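Local coordinates for protein sulfatase (Bacteroides fragilis CAG:558, PDB 6USS) that probably hydrolyses aryl sulfate esters as a calcium-dependent gut bacterial arylsulfatase, captured here with its catalytic position substituted, at residues F79-A84 / K373-L378; W109-G114 / P214-P219; N130-C135 / V171-E176; G420-W425 / V444-W449. The protein carries 1 engineered substitution. All coordinates share one frame; numbering follows the deposited sequence.

Interaction 1. Residues F79-A84 / K373-L378; sequences FTQAYA and KCDKYL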
loop_
_atom_site.group_PDB
_atom_site.type_symbol
_atom_site.label_atom_id
_atom_site.label_comp_id
_atom_site.label_asym_id
_atom_site.label_seq_id
_atom_site.Cartn_x
_atom_site.Cartn_y
_atom_site.Cartn_z
ATOM N N PHE A 79 -17.966 -25.348 -10.010
ATOM C CA PHE A 79 -17.331 -25.577 -11.303
ATOM C C PHE A 79 -16.575 -26.896 -11.223
ATOM O O PHE A 79 -15.561 -26.998 -10.528
ATOM C CB PHE A 79 -16.414 -24.419 -11.683
ATOM C CG PHE A 79 -17.156 -23.198 -12.150
ATOM C CD1 PHE A 79 -17.582 -22.231 -11.241
ATOM C CD2 PHE A 79 -17.447 -23.025 -13.497
ATOM C CE1 PHE A 79 -18.261 -21.107 -11.666
ATOM C CE2 PHE A 79 -18.134 -21.901 -13.935
ATOM C CZ PHE A 79 -18.544 -20.943 -13.014
ATOM N N THR A 80 -17.078 -27.909 -11.912
ATOM C CA THR A 80 -16.500 -29.242 -11.832
ATOM C C THR A 80 -15.339 -29.442 -12.802
ATOM O O THR A 80 -14.700 -30.501 -12.773
ATOM C CB THR A 80 -17.584 -30.307 -12.074
ATOM O OG1 THR A 80 -18.176 -30.107 -13.361
ATOM C CG2 THR A 80 -18.661 -30.215 -11.023
ATOM N N GLN A 81 -15.029 -28.449 -13.637
ATOM C CA GLN A 81 -13.909 -28.544 -14.575
ATOM C C GLN A 81 -13.125 -27.224 -14.609
ATOM O O GLN A 81 -12.907 -26.621 -15.656
ATOM C CB GLN A 81 -14.413 -28.953 -15.960
ATOM C CG GLN A 81 -13.497 -29.927 -16.673
ATOM C CD GLN A 81 -14.083 -30.513 -17.975
ATOM O OE1 GLN A 81 -13.600 -31.531 -18.479
ATOM N NE2 GLN A 81 -15.118 -29.876 -18.510
ATOM N N ALA A 82 -12.663 -26.772 -13.440
ATOM C CA ALA A 82 -11.866 -25.553 -13.323
ATOM C C ALA A 82 -10.380 -25.888 -13.234
ATOM O O ALA A 82 -9.984 -26.751 -12.451
ATOM C CB ALA A 82 -12.291 -24.741 -12.092
ATOM N N TYR A 83 -9.551 -25.179 -14.012
ATOM C CA TYR A 83 -8.122 -25.462 -14.110
ATOM C C TYR A 83 -7.239 -24.315 -13.613
ATOM O O TYR A 83 -7.536 -23.135 -13.814
ATOM C CB TYR A 83 -7.729 -25.806 -15.556
ATOM C CG TYR A 83 -8.334 -27.105 -16.002
ATOM C CD1 TYR A 83 -7.879 -28.314 -15.488
ATOM C CD2 TYR A 83 -9.394 -27.129 -16.901
ATOM C CE1 TYR A 83 -8.456 -29.525 -15.873
ATOM C CE2 TYR A 83 -9.971 -28.329 -17.295
ATOM C CZ TYR A 83 -9.502 -29.521 -16.774
ATOM O OH TYR A 83 -10.087 -30.699 -17.168
ATOM N N ALA A 84 -6.139 -24.692 -12.969
ATOM C CA ALA A 84 -5.006 -23.833 -12.644
ATOM C C ALA A 84 -3.762 -24.419 -13.316
ATOM O O ALA A 84 -3.861 -25.335 -14.132
ATOM C CB ALA A 84 -4.837 -23.717 -11.130
ATOM N N LYS A 373 -24.419 -26.675 -10.832
ATOM C CA LYS A 373 -23.102 -27.109 -11.284
ATOM C C LYS A 373 -22.871 -26.665 -12.721
ATOM O O LYS A 373 -23.813 -26.544 -13.503
ATOM C CB LYS A 373 -22.939 -28.634 -11.197
ATOM C CG LYS A 373 -22.863 -29.189 -9.792
ATOM C CD LYS A 373 -22.947 -30.711 -9.802
ATOM C CE LYS A 373 -23.270 -31.284 -8.413
ATOM N NZ LYS A 373 -22.314 -32.358 -7.994
ATOM N N CYS A 374 -21.609 -26.413 -13.062
ATOM C CA CYS A 374 -21.248 -25.993 -14.405
ATOM C C CYS A 374 -20.069 -26.822 -14.878
ATOM O O CYS A 374 -18.978 -26.771 -14.294
ATOM C CB CYS A 374 -20.897 -24.506 -14.474
ATOM S SG CYS A 374 -20.527 -24.021 -16.194
ATOM N N ASP A 375 -20.299 -27.547 -15.961
ATOM C CA ASP A 375 -19.372 -28.486 -16.577
ATOM C C ASP A 375 -18.348 -27.802 -17.476
ATOM O O ASP A 375 -17.312 -28.405 -17.785
ATOM C CB ASP A 375 -20.193 -29.484 -17.411
ATOM C CG ASP A 375 -19.558 -30.843 -17.522
ATOM O OD1 ASP A 375 -18.513 -31.104 -16.865
ATOM O OD2 ASP A 375 -20.131 -31.665 -18.282
ATOM N N LYS A 376 -18.627 -26.576 -17.926
ATOM C CA LYS A 376 -17.771 -25.918 -18.909
ATOM C C LYS A 376 -16.422 -25.566 -18.296
ATOM O O LYS A 376 -16.337 -25.148 -17.139
ATOM C CB LYS A 376 -18.447 -24.659 -19.457
ATOM C CG LYS A 376 -19.876 -24.897 -19.972
ATOM C CD LYS A 376 -19.888 -26.068 -20.935
ATOM C CE LYS A 376 -21.201 -26.198 -21.683
ATOM N NZ LYS A 376 -20.923 -26.999 -22.922
ATOM N N TYR A 377 -15.356 -25.732 -19.066
ATOM C CA TYR A 377 -14.047 -25.547 -18.468
ATOM C C TYR A 377 -13.611 -24.087 -18.513
ATOM O O TYR A 377 -14.012 -23.318 -19.390
ATOM C CB TYR A 377 -12.988 -26.450 -19.114
ATOM C CG TYR A 377 -12.779 -26.404 -20.625
ATOM C CD1 TYR A 377 -12.404 -25.233 -21.279
ATOM C CD2 TYR A 377 -12.868 -27.573 -21.387
ATOM C CE1 TYR A 377 -12.167 -25.217 -22.663
ATOM C CE2 TYR A 377 -12.646 -27.565 -22.766
ATOM C CZ TYR A 377 -12.293 -26.384 -23.396
ATOM O OH TYR A 377 -12.058 -26.373 -24.761
ATOM N N LEU A 378 -12.805 -23.711 -17.519
ATOM C CA LEU A 378 -12.200 -22.393 -17.440
ATOM C C LEU A 378 -10.822 -22.539 -16.807
ATOM O O LEU A 378 -10.506 -23.566 -16.200
ATOM C CB LEU A 378 -13.082 -21.428 -16.643
ATOM C CG LEU A 378 -13.410 -21.862 -15.211
ATOM C CD1 LEU A 378 -12.302 -21.499 -14.201
ATOM C CD2 LEU A 378 -14.734 -21.250 -14.789
HETATM O O HOH W 1 -16.321 -26.069 -14.789
#
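With CG of Leu378 set between its backbone N and carbonyl carbon (chi1 58°), and CG of Phe79 turned anti to its carbonyl carbon (chi1 -76°), the isobutyl group meets the ring at about a right angle. Leu378 CD2 lies over one face of the ring, 3.5 Å from Phe79 CD2. This is parallel beta pairing in the large mixed sheet of the sulfatase fold, which belongs to the alkaline phosphatase clan. Phe79 pairs with Cys374 and Ala82 with Leu378, and the register slips by one residue between these two short ladders. In the first, Thr80 N donates to Cys374 O; in the second, Tyr83 N reaches Leu378 O at 2.9 Å. Leu378 CD1 packs on Ala82 CB, while Cys374 SG stands obliquely to the Phe79 ring, 4.9 Å from its centroid. On the same side, helix 408-412 touches both Phe79 and Cys374. Where the register slips, a water at the edge of the Phe79 ring accepts from Gln81 N and donates to Cys374 O and Lys376 O, tying the two loops together. The Gln81 amide spans the same gap. Its OE1 is held by Arg445, and its NE2 lies nearly on the line of the Asp375 C=O bond, 2.7 Å from Asp375 O, but the hydrogen bond is bent at the hydrogen and the carbonyl oxygen lies 20° out of the amide plane.

Interaction 2. Residues W109-G114 / P214-P219; sequences WTYPKG and PWFAVP
Tyr111 lies in an offset stack on the five-membered ring of Trp215, with centroids 4.4 Å apart and planes 17° from parallel; the closest carbons are Tyr111 CE2 and Trp215 CG, at 3.4 Å. CG of Tyr111 is anti to the backbone N (chi1 -173°), which carries the ring across to the indole. Phe216 meets the same tyrosine differently, turning its edge toward the Tyr111 face in an offset edge-to-face pair with planes at 76°. A CH-pi contact adds to the stack, because Trp215 CB sits over the Tyr111 ring, 4.0 Å from its centroid. The three residues form an aromatic cluster between two irregular loops of the sulfatase domain, and a type I turn from Pro214 to Ala217 places Trp215 and Phe216 at its two central positions. Looser apolar contacts complete the interface. Pro112 CD touches Trp215 CH2 at 4.0 Å. Trp109, whose side chain is about 8 Å from the bound calcium ion, brings CH2 of its indole to the edge of the Trp215 ring and CZ3 to the edge of Phe216.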
loop_
_atom_site.group_PDB
_atom_site.type_symbol
_atom_site.label_atom_id
_atom_site.label_comp_id
_atom_site.label_asym_id
_atom_site.label_seq_id
_atom_site.Cartn_x
_atom_site.Cartn_y
_atom_site.Cartn_z
ATOM N N TRP A 109 8.181 -22.500 -9.221
ATOM C CA TRP A 109 7.958 -21.721 -8.005
ATOM C C TRP A 109 9.137 -20.794 -7.678
ATOM O O TRP A 109 10.304 -21.139 -7.866
ATOM C CB TRP A 109 7.638 -22.639 -6.820
ATOM C CG TRP A 109 8.760 -23.486 -6.320
ATOM C CD1 TRP A 109 9.074 -24.752 -6.727
ATOM C CD2 TRP A 109 9.700 -23.143 -5.290
ATOM N NE1 TRP A 109 10.164 -25.218 -6.019
ATOM C CE2 TRP A 109 10.568 -24.249 -5.132
ATOM C CE3 TRP A 109 9.891 -22.013 -4.485
ATOM C CZ2 TRP A 109 11.621 -24.251 -4.208
ATOM C CZ3 TRP A 109 10.926 -22.020 -3.561
ATOM C CH2 TRP A 109 11.781 -23.132 -3.434
ATOM N N THR A 110 8.818 -19.601 -7.188
ATOM C CA THR A 110 9.809 -18.559 -6.957
ATOM C C THR A 110 10.039 -18.323 -5.469
ATOM O O THR A 110 9.135 -18.515 -4.644
ATOM C CB THR A 110 9.381 -17.239 -7.601
ATOM O OG1 THR A 110 8.270 -16.702 -6.880
ATOM C CG2 THR A 110 8.975 -17.455 -9.036
ATOM N N TYR A 111 11.291 -17.917 -5.140
ATOM C CA TYR A 111 11.636 -17.190 -3.921
ATOM C C TYR A 111 13.010 -16.514 -4.041
ATOM O O TYR A 111 13.086 -15.282 -3.960
ATOM C CB TYR A 111 11.574 -18.084 -2.673
ATOM C CG TYR A 111 11.770 -17.283 -1.398
ATOM C CD1 TYR A 111 10.674 -16.796 -0.675
ATOM C CD2 TYR A 111 13.050 -16.988 -0.930
ATOM C CE1 TYR A 111 10.858 -16.056 0.484
ATOM C CE2 TYR A 111 13.240 -16.242 0.225
ATOM C CZ TYR A 111 12.148 -15.776 0.917
ATOM O OH TYR A 111 12.348 -15.035 2.048
ATOM N N PRO A 112 14.112 -17.247 -4.229
ATOM C CA PRO A 112 15.434 -16.593 -4.200
ATOM C C PRO A 112 15.619 -15.627 -5.363
ATOM O O PRO A 112 15.378 -15.978 -6.518
ATOM C CB PRO A 112 16.412 -17.769 -4.296
ATOM C CG PRO A 112 15.650 -18.816 -5.032
ATOM C CD PRO A 112 14.242 -18.694 -4.483
ATOM N N LYS A 113 16.094 -14.414 -5.057
ATOM C CA LYS A 113 16.258 -13.400 -6.095
ATOM C C LYS A 113 17.322 -13.817 -7.107
ATOM O O LYS A 113 18.454 -14.157 -6.738
ATOM C CB LYS A 113 16.616 -12.055 -5.483
ATOM C CG LYS A 113 16.861 -10.945 -6.509
ATOM C CD LYS A 113 17.018 -9.569 -5.801
ATOM C CE LYS A 113 17.188 -8.441 -6.798
ATOM N NZ LYS A 113 16.931 -7.129 -6.170
ATOM N N GLY A 114 16.942 -13.808 -8.382
ATOM C CA GLY A 114 17.839 -14.128 -9.470
ATOM C C GLY A 114 18.259 -15.580 -9.603
ATOM O O GLY A 114 19.140 -15.868 -10.416
ATOM N N PRO A 214 14.234 -18.224 8.706
ATOM C CA PRO A 214 13.992 -19.051 7.516
ATOM C C PRO A 214 13.081 -18.350 6.513
ATOM O O PRO A 214 12.233 -17.534 6.877
ATOM C CB PRO A 214 13.328 -20.316 8.084
ATOM C CG PRO A 214 12.794 -19.920 9.428
ATOM C CD PRO A 214 13.739 -18.864 9.941
ATOM N N TRP A 215 13.276 -18.691 5.233
ATOM C CA TRP A 215 12.498 -18.124 4.130
ATOM C C TRP A 215 11.001 -18.023 4.415
ATOM O O TRP A 215 10.376 -16.987 4.154
ATOM C CB TRP A 215 12.693 -18.972 2.868
ATOM C CG TRP A 215 14.046 -18.889 2.236
ATOM C CD1 TRP A 215 15.149 -18.236 2.714
ATOM C CD2 TRP A 215 14.443 -19.497 0.998
ATOM N NE1 TRP A 215 16.206 -18.394 1.846
ATOM C CE2 TRP A 215 15.799 -19.164 0.785
ATOM C CE3 TRP A 215 13.782 -20.291 0.049
ATOM C CZ2 TRP A 215 16.504 -19.593 -0.339
ATOM C CZ3 TRP A 215 14.485 -20.721 -1.067
ATOM C CH2 TRP A 215 15.836 -20.375 -1.249
ATOM N N PHE A 216 10.403 -19.103 4.927
ATOM C CA PHE A 216 8.953 -19.234 4.995
ATOM C C PHE A 216 8.393 -18.920 6.379
ATOM O O PHE A 216 7.253 -19.290 6.672
ATOM C CB PHE A 216 8.522 -20.639 4.548
ATOM C CG PHE A 216 8.910 -20.977 3.124
ATOM C CD1 PHE A 216 9.286 -19.977 2.221
ATOM C CD2 PHE A 216 8.891 -22.289 2.679
ATOM C CE1 PHE A 216 9.649 -20.282 0.914
ATOM C CE2 PHE A 216 9.254 -22.599 1.369
ATOM C CZ PHE A 216 9.636 -21.591 0.488
ATOM N N ALA A 217 9.163 -18.254 7.240
ATOM C CA ALA A 217 8.574 -17.741 8.468
ATOM C C ALA A 217 7.451 -16.768 8.121
ATOM O O ALA A 217 7.583 -15.948 7.201
ATOM C CB ALA A 217 9.634 -17.055 9.329
ATOM N N VAL A 218 6.339 -16.867 8.846
ATOM C CA VAL A 218 5.127 -16.117 8.541
ATOM C C VAL A 218 5.202 -14.752 9.240
ATOM O O VAL A 218 5.283 -14.717 10.476
ATOM C CB VAL A 218 3.860 -16.874 8.954
ATOM C CG1 VAL A 218 2.622 -16.143 8.421
ATOM C CG2 VAL A 218 3.903 -18.298 8.433
ATOM N N PRO A 219 5.170 -13.647 8.509
ATOM C CA PRO A 219 5.219 -12.330 9.144
ATOM C C PRO A 219 3.810 -11.836 9.462
ATOM O O PRO A 219 2.805 -12.399 9.017
ATOM C CB PRO A 219 5.894 -11.461 8.073
ATOM C CG PRO A 219 5.488 -12.101 6.769
ATOM C CD PRO A 219 5.221 -13.563 7.033
#

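Interaction 3. Residues N130-C135 / V171-E176; sequences NVNGVC and VNTPGE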
loop_
_atom_site.group_PDB
_atom_site.type_symbol
_atom_site.label_atom_id
_atom_site.label_comp_id
_atom_site.label_asym_id
_atom_site.label_seq_id
_atom_site.Cartn_x
_atom_site.Cartn_y
_atom_site.Cartn_z
ATOM N N ASN A 130 11.258 -16.558 -15.588
ATOM C CA ASN A 130 11.193 -15.327 -14.793
ATOM C C ASN A 130 11.202 -15.640 -13.294
ATOM O O ASN A 130 10.214 -15.450 -12.580
ATOM C CB ASN A 130 9.966 -14.512 -15.182
ATOM C CG ASN A 130 10.204 -13.668 -16.414
ATOM O OD1 ASN A 130 11.316 -13.212 -16.649
ATOM N ND2 ASN A 130 9.160 -13.450 -17.208
ATOM N N VAL A 131 12.374 -16.068 -12.816
ATOM C CA VAL A 131 12.585 -16.526 -11.443
ATOM C C VAL A 131 12.159 -15.470 -10.436
ATOM O O VAL A 131 11.952 -15.780 -9.260
ATOM C CB VAL A 131 14.060 -16.896 -11.195
ATOM C CG1 VAL A 131 14.456 -18.106 -12.018
ATOM C CG2 VAL A 131 14.961 -15.696 -11.505
ATOM N N ASN A 132 12.051 -14.214 -10.873
ATOM C CA ASN A 132 11.754 -13.139 -9.943
ATOM C C ASN A 132 10.279 -12.790 -9.881
ATOM O O ASN A 132 9.898 -11.959 -9.043
ATOM C CB ASN A 132 12.553 -11.884 -10.300
ATOM C CG ASN A 132 13.996 -11.949 -9.823
ATOM O OD1 ASN A 132 14.388 -12.852 -9.064
ATOM N ND2 ASN A 132 14.803 -11.000 -10.285
ATOM N N GLY A 133 9.441 -13.384 -10.742
ATOM C CA GLY A 133 8.003 -13.281 -10.553
ATOM C C GLY A 133 7.357 -12.181 -11.363
ATOM O O GLY A 133 7.732 -11.947 -12.514
ATOM N N VAL A 134 6.383 -11.486 -10.790
ATOM C CA VAL A 134 5.754 -10.376 -11.488
ATOM C C VAL A 134 5.868 -9.126 -10.624
ATOM O O VAL A 134 6.038 -9.194 -9.405
ATOM C CB VAL A 134 4.280 -10.665 -11.827
ATOM C CG1 VAL A 134 4.162 -11.994 -12.580
ATOM C CG2 VAL A 134 3.426 -10.651 -10.545
ATOM N N CYS A 135 5.766 -7.973 -11.277
ATOM C CA CYS A 135 5.668 -6.688 -10.603
ATOM C C CYS A 135 4.975 -5.728 -11.565
ATOM O O CYS A 135 4.662 -6.081 -12.710
ATOM C CB CYS A 135 7.047 -6.190 -10.173
ATOM S SG CYS A 135 8.173 -5.907 -11.575
ATOM N N VAL A 171 11.980 -12.719 -3.316
ATOM C CA VAL A 171 12.417 -11.880 -2.206
ATOM C C VAL A 171 13.329 -10.772 -2.730
ATOM O O VAL A 171 14.127 -10.982 -3.659
ATOM C CB VAL A 171 13.103 -12.737 -1.126
ATOM C CG1 VAL A 171 14.542 -13.106 -1.525
ATOM C CG2 VAL A 171 13.059 -12.022 0.221
ATOM N N ASN A 172 13.174 -9.565 -2.166
ATOM C CA ASN A 172 13.939 -8.373 -2.579
ATOM C C ASN A 172 13.738 -8.003 -4.052
ATOM O O ASN A 172 14.655 -7.473 -4.693
ATOM C CB ASN A 172 15.436 -8.523 -2.298
ATOM C CG ASN A 172 15.731 -8.640 -0.829
ATOM O OD1 ASN A 172 15.163 -7.910 -0.015
ATOM N ND2 ASN A 172 16.621 -9.560 -0.472
ATOM N N THR A 173 12.548 -8.272 -4.602
ATOM C CA THR A 173 12.087 -7.654 -5.840
ATOM C C THR A 173 10.727 -6.990 -5.587
ATOM O O THR A 173 10.031 -7.353 -4.635
ATOM C CB THR A 173 12.000 -8.674 -6.992
ATOM O OG1 THR A 173 10.967 -9.643 -6.738
ATOM C CG2 THR A 173 13.341 -9.384 -7.167
ATOM N N PRO A 174 10.343 -5.984 -6.387
ATOM C CA PRO A 174 9.144 -5.184 -6.034
ATOM C C PRO A 174 7.885 -5.997 -5.766
ATOM O O PRO A 174 7.112 -5.645 -4.865
ATOM C CB PRO A 174 8.967 -4.263 -7.249
ATOM C CG PRO A 174 10.359 -4.086 -7.780
ATOM C CD PRO A 174 11.061 -5.418 -7.551
ATOM N N GLY A 175 7.656 -7.077 -6.509
ATOM C CA GLY A 175 6.441 -7.852 -6.348
ATOM C C GLY A 175 6.365 -8.714 -5.100
ATOM O O GLY A 175 5.350 -9.390 -4.905
ATOM N N GLU A 176 7.408 -8.734 -4.265
ATOM C CA GLU A 176 7.282 -9.413 -2.982
ATOM C C GLU A 176 6.225 -8.755 -2.095
ATOM O O GLU A 176 5.743 -9.390 -1.152
ATOM C CB GLU A 176 8.617 -9.433 -2.241
ATOM C CG GLU A 176 9.052 -8.073 -1.787
ATOM C CD GLU A 176 10.411 -8.077 -1.154
ATOM O OE1 GLU A 176 10.739 -9.076 -0.487
ATOM O OE2 GLU A 176 11.157 -7.083 -1.315
HETATM O O HOH W 2 8.852 -8.676 -8.553
#
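Thr173 OG1, Val134 O and Gly175 N are gathered by one water, which bridges the two segments. The water donates to Val134 O and to Thr173 OG1, both at 3.0 Å, and accepts from Gly175 N at 2.9 Å. No direct hydrogen bond joins the segments, so this water carries their polar link. Thr173 OG1, placed between its backbone N and carbonyl carbon (chi1 67°), is also hydrogen-bonded to Ala170 O. The same rotation directs CG2 at the flat amide of Asn132, 3.8 Å from Asn132 CG; OD1 of that amide accepts from Gly114 N. Gly175 passes close to the strand, its CA making a C-H...O contact of 3.4 Å with Val134 O, nearly straight at 162°. Beside it, Cys135 CB rests on Pro174 CB. All the residues that touch are buried, yet the loop reaches the dimer interface just beyond them: Pro174 packs on Gln251 of the second subunit, and Glu176 OE2 is hydrogen-bonded to His245 NE2 and Tyr249 OH of that subunit. The contact thus joins a single turn of 3-10 helix, residues 174-176, to strand 133-135, a member of a small two-stranded parallel sheet within the sulfatase domain.

Interaction 4. Residues G420-W425 / V444-W449; sequences GRSLYW and VRKGDW
Leu423 and Arg445 exchange both backbone hydrogen bonds of an antiparallel hydrogen-bonded pair. Leu423 N donates to Arg445 O at 2.7 Å, and Arg445 N returns a bond of 2.9 Å to Leu423 O. The latter oxygen also receives a C-H...O contact from Val444 CA at 3.1 Å. The Arg445 side chain, bent at chi2 (68°), curls back so that NE donates to Gly447 O at 2.8 Å; NH2 adds a weak bond to that oxygen. Its CB lies at the edge of the Trp425 indole, 3.8 Å from Trp425 CZ3, and the two side chains run alongside each other in the same direction. Trp425 NE1 is satisfied by Ala84 O. On the other face, Val444 CG2 packs alongside Tyr424, and both hydroxyls, Ser422 OG and Tyr424 OH, are hydrogen-bonded to Asp489, one at each carboxylate oxygen. Lys446 NZ makes a weak bond to Gly420 O. Strands 422-427 and 441-446 begin a four-stranded antiparallel meander, with the type II' turn 446-449 leading into the third strand. Helix 480-496 covers the Tyr424 and Lys446 face, whereas Leu423 and Trp425 pack against strand 378-379 of the large sheet.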
loop_
_atom_site.group_PDB
_atom_site.type_symbol
_atom_site.label_atom_id
_atom_site.label_comp_id
_atom_site.label_asym_id
_atom_site.label_seq_id
_atom_site.Cartn_x
_atom_site.Cartn_y
_atom_site.Cartn_z
ATOM N N GLY A 420 -15.118 -24.201 -28.427
ATOM C CA GLY A 420 -13.989 -24.001 -29.300
ATOM C C GLY A 420 -12.699 -23.557 -28.637
ATOM O O GLY A 420 -11.670 -23.484 -29.328
ATOM N N ARG A 421 -12.697 -23.271 -27.333
ATOM C CA ARG A 421 -11.540 -22.647 -26.700
ATOM C C ARG A 421 -10.445 -23.660 -26.370
ATOM O O ARG A 421 -10.713 -24.708 -25.768
ATOM C CB ARG A 421 -11.966 -21.923 -25.427
ATOM C CG ARG A 421 -10.807 -21.361 -24.646
ATOM C CD ARG A 421 -11.316 -20.477 -23.514
ATOM N NE ARG A 421 -10.225 -19.711 -22.942
ATOM C CZ ARG A 421 -10.143 -19.383 -21.663
ATOM N NH1 ARG A 421 -11.112 -19.751 -20.833
ATOM N NH2 ARG A 421 -9.100 -18.686 -21.221
ATOM N N SER A 422 -9.211 -23.335 -26.755
ATOM C CA SER A 422 -8.040 -24.083 -26.317
ATOM C C SER A 422 -7.555 -23.578 -24.953
ATOM O O SER A 422 -7.483 -22.370 -24.713
ATOM C CB SER A 422 -6.907 -23.954 -27.343
ATOM O OG SER A 422 -7.043 -24.822 -28.450
ATOM N N LEU A 423 -7.203 -24.503 -24.061
ATOM C CA LEU A 423 -6.502 -24.166 -22.823
ATOM C C LEU A 423 -5.038 -24.593 -22.935
ATOM O O LEU A 423 -4.735 -25.633 -23.530
ATOM C CB LEU A 423 -7.150 -24.838 -21.611
ATOM C CG LEU A 423 -8.612 -24.552 -21.318
ATOM C CD1 LEU A 423 -8.958 -25.204 -19.990
ATOM C CD2 LEU A 423 -8.902 -23.051 -21.289
ATOM N N TYR A 424 -4.126 -23.811 -22.347
ATOM C CA TYR A 424 -2.704 -24.095 -22.492
ATOM C C TYR A 424 -1.941 -24.090 -21.169
ATOM O O TYR A 424 -2.135 -23.214 -20.322
ATOM C CB TYR A 424 -2.053 -23.095 -23.421
ATOM C CG TYR A 424 -2.706 -22.951 -24.760
ATOM C CD1 TYR A 424 -3.604 -21.921 -24.998
ATOM C CD2 TYR A 424 -2.388 -23.810 -25.806
ATOM C CE1 TYR A 424 -4.186 -21.762 -26.218
ATOM C CE2 TYR A 424 -2.969 -23.658 -27.047
ATOM C CZ TYR A 424 -3.866 -22.623 -27.247
ATOM O OH TYR A 424 -4.458 -22.454 -28.480
ATOM N N TRP A 425 -1.031 -25.052 -21.024
ATOM C CA TRP A 425 -0.039 -25.048 -19.956
ATOM C C TRP A 425 1.359 -25.191 -20.551
ATOM O O TRP A 425 1.561 -25.879 -21.559
ATOM C CB TRP A 425 -0.249 -26.176 -18.956
ATOM C CG TRP A 425 -1.568 -26.233 -18.281
ATOM C CD1 TRP A 425 -1.831 -25.935 -16.972
ATOM C CD2 TRP A 425 -2.805 -26.681 -18.848
ATOM N NE1 TRP A 425 -3.151 -26.156 -16.694
ATOM C CE2 TRP A 425 -3.777 -26.613 -17.828
ATOM C CE3 TRP A 425 -3.188 -27.136 -20.119
ATOM C CZ2 TRP A 425 -5.113 -26.968 -18.042
ATOM C CZ3 TRP A 425 -4.514 -27.488 -20.330
ATOM C CH2 TRP A 425 -5.459 -27.401 -19.298
ATOM N N VAL A 444 -2.055 -28.837 -24.226
ATOM C CA VAL A 444 -3.263 -28.163 -24.692
ATOM C C VAL A 444 -4.484 -29.040 -24.412
ATOM O O VAL A 444 -4.453 -30.262 -24.606
ATOM C CB VAL A 444 -3.183 -27.804 -26.191
ATOM C CG1 VAL A 444 -2.952 -29.074 -27.051
ATOM C CG2 VAL A 444 -4.450 -27.067 -26.615
ATOM N N ARG A 445 -5.554 -28.401 -23.936
ATOM C CA ARG A 445 -6.871 -29.003 -23.810
ATOM C C ARG A 445 -7.821 -28.278 -24.748
ATOM O O ARG A 445 -7.800 -27.046 -24.821
ATOM C CB ARG A 445 -7.389 -28.904 -22.376
ATOM C CG ARG A 445 -8.823 -29.324 -22.208
ATOM C CD ARG A 445 -8.996 -30.818 -22.428
ATOM N NE ARG A 445 -10.387 -31.207 -22.242
ATOM C CZ ARG A 445 -11.019 -31.255 -21.066
ATOM N NH1 ARG A 445 -10.394 -30.956 -19.931
ATOM N NH2 ARG A 445 -12.299 -31.600 -21.027
ATOM N N LYS A 446 -8.643 -29.035 -25.475
ATOM C CA LYS A 446 -9.566 -28.422 -26.430
ATOM C C LYS A 446 -10.698 -29.405 -26.654
ATOM O O LYS A 446 -10.471 -30.494 -27.183
ATOM C CB LYS A 446 -8.861 -28.086 -27.737
ATOM C CG LYS A 446 -9.759 -27.485 -28.822
ATOM C CD LYS A 446 -9.195 -27.790 -30.214
ATOM C CE LYS A 446 -9.202 -26.574 -31.152
ATOM N NZ LYS A 446 -10.341 -25.640 -30.927
ATOM N N GLY A 447 -11.909 -29.018 -26.275
ATOM C CA GLY A 447 -13.015 -29.965 -26.352
ATOM C C GLY A 447 -12.766 -31.131 -25.411
ATOM O O GLY A 447 -12.389 -30.958 -24.246
ATOM N N ASP A 448 -12.971 -32.334 -25.921
ATOM C CA ASP A 448 -12.808 -33.536 -25.125
ATOM C C ASP A 448 -11.364 -33.983 -25.041
ATOM O O ASP A 448 -11.078 -34.977 -24.366
ATOM C CB ASP A 448 -13.634 -34.676 -25.729
ATOM C CG ASP A 448 -15.118 -34.384 -25.732
ATOM O OD1 ASP A 448 -15.549 -33.443 -25.010
ATOM O OD2 ASP A 448 -15.851 -35.099 -26.457
ATOM N N TRP A 449 -10.461 -33.301 -25.732
ATOM C CA TRP A 449 -9.147 -33.844 -26.020
ATOM C C TRP A 449 -8.074 -33.040 -25.315
ATOM O O TRP A 449 -8.119 -31.808 -25.288
ATOM C CB TRP A 449 -8.891 -33.876 -27.525
ATOM C CG TRP A 449 -9.747 -34.891 -28.223
ATOM C CD1 TRP A 449 -10.840 -34.647 -29.001
ATOM C CD2 TRP A 449 -9.589 -36.318 -28.190
ATOM N NE1 TRP A 449 -11.365 -35.832 -29.460
ATOM C CE2 TRP A 449 -10.619 -36.871 -28.971
ATOM C CE3 TRP A 449 -8.673 -37.178 -27.584
ATOM C CZ2 TRP A 449 -10.754 -38.248 -29.165
ATOM C CZ3 TRP A 449 -8.816 -38.553 -27.774
ATOM C CH2 TRP A 449 -9.844 -39.070 -28.562
#

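How the interactions relate
Two pairs of touching contacts lie about 30 Å apart by their centres. Interactions 1 and 4, with centres 13 Å apart, join the large mixed sheet to the four-stranded antiparallel sheet, and side chains of both segments of interaction 1, Tyr83 and Tyr377, pack on Leu423 of interaction 4. Interactions 2 and 3 have centres 11 Å apart. Lys113 NZ reaches Asn172 O at 2.7 Å, and interaction 3 is nested in the chain loop closed by interaction 2. The calcium site, with Asp42, Asp43, Asp322, Asn323 and the engineered Cys88, is nearest to interaction 2, whereas the Tyr83 side chain of interaction 1 is about 14 Å from the ion.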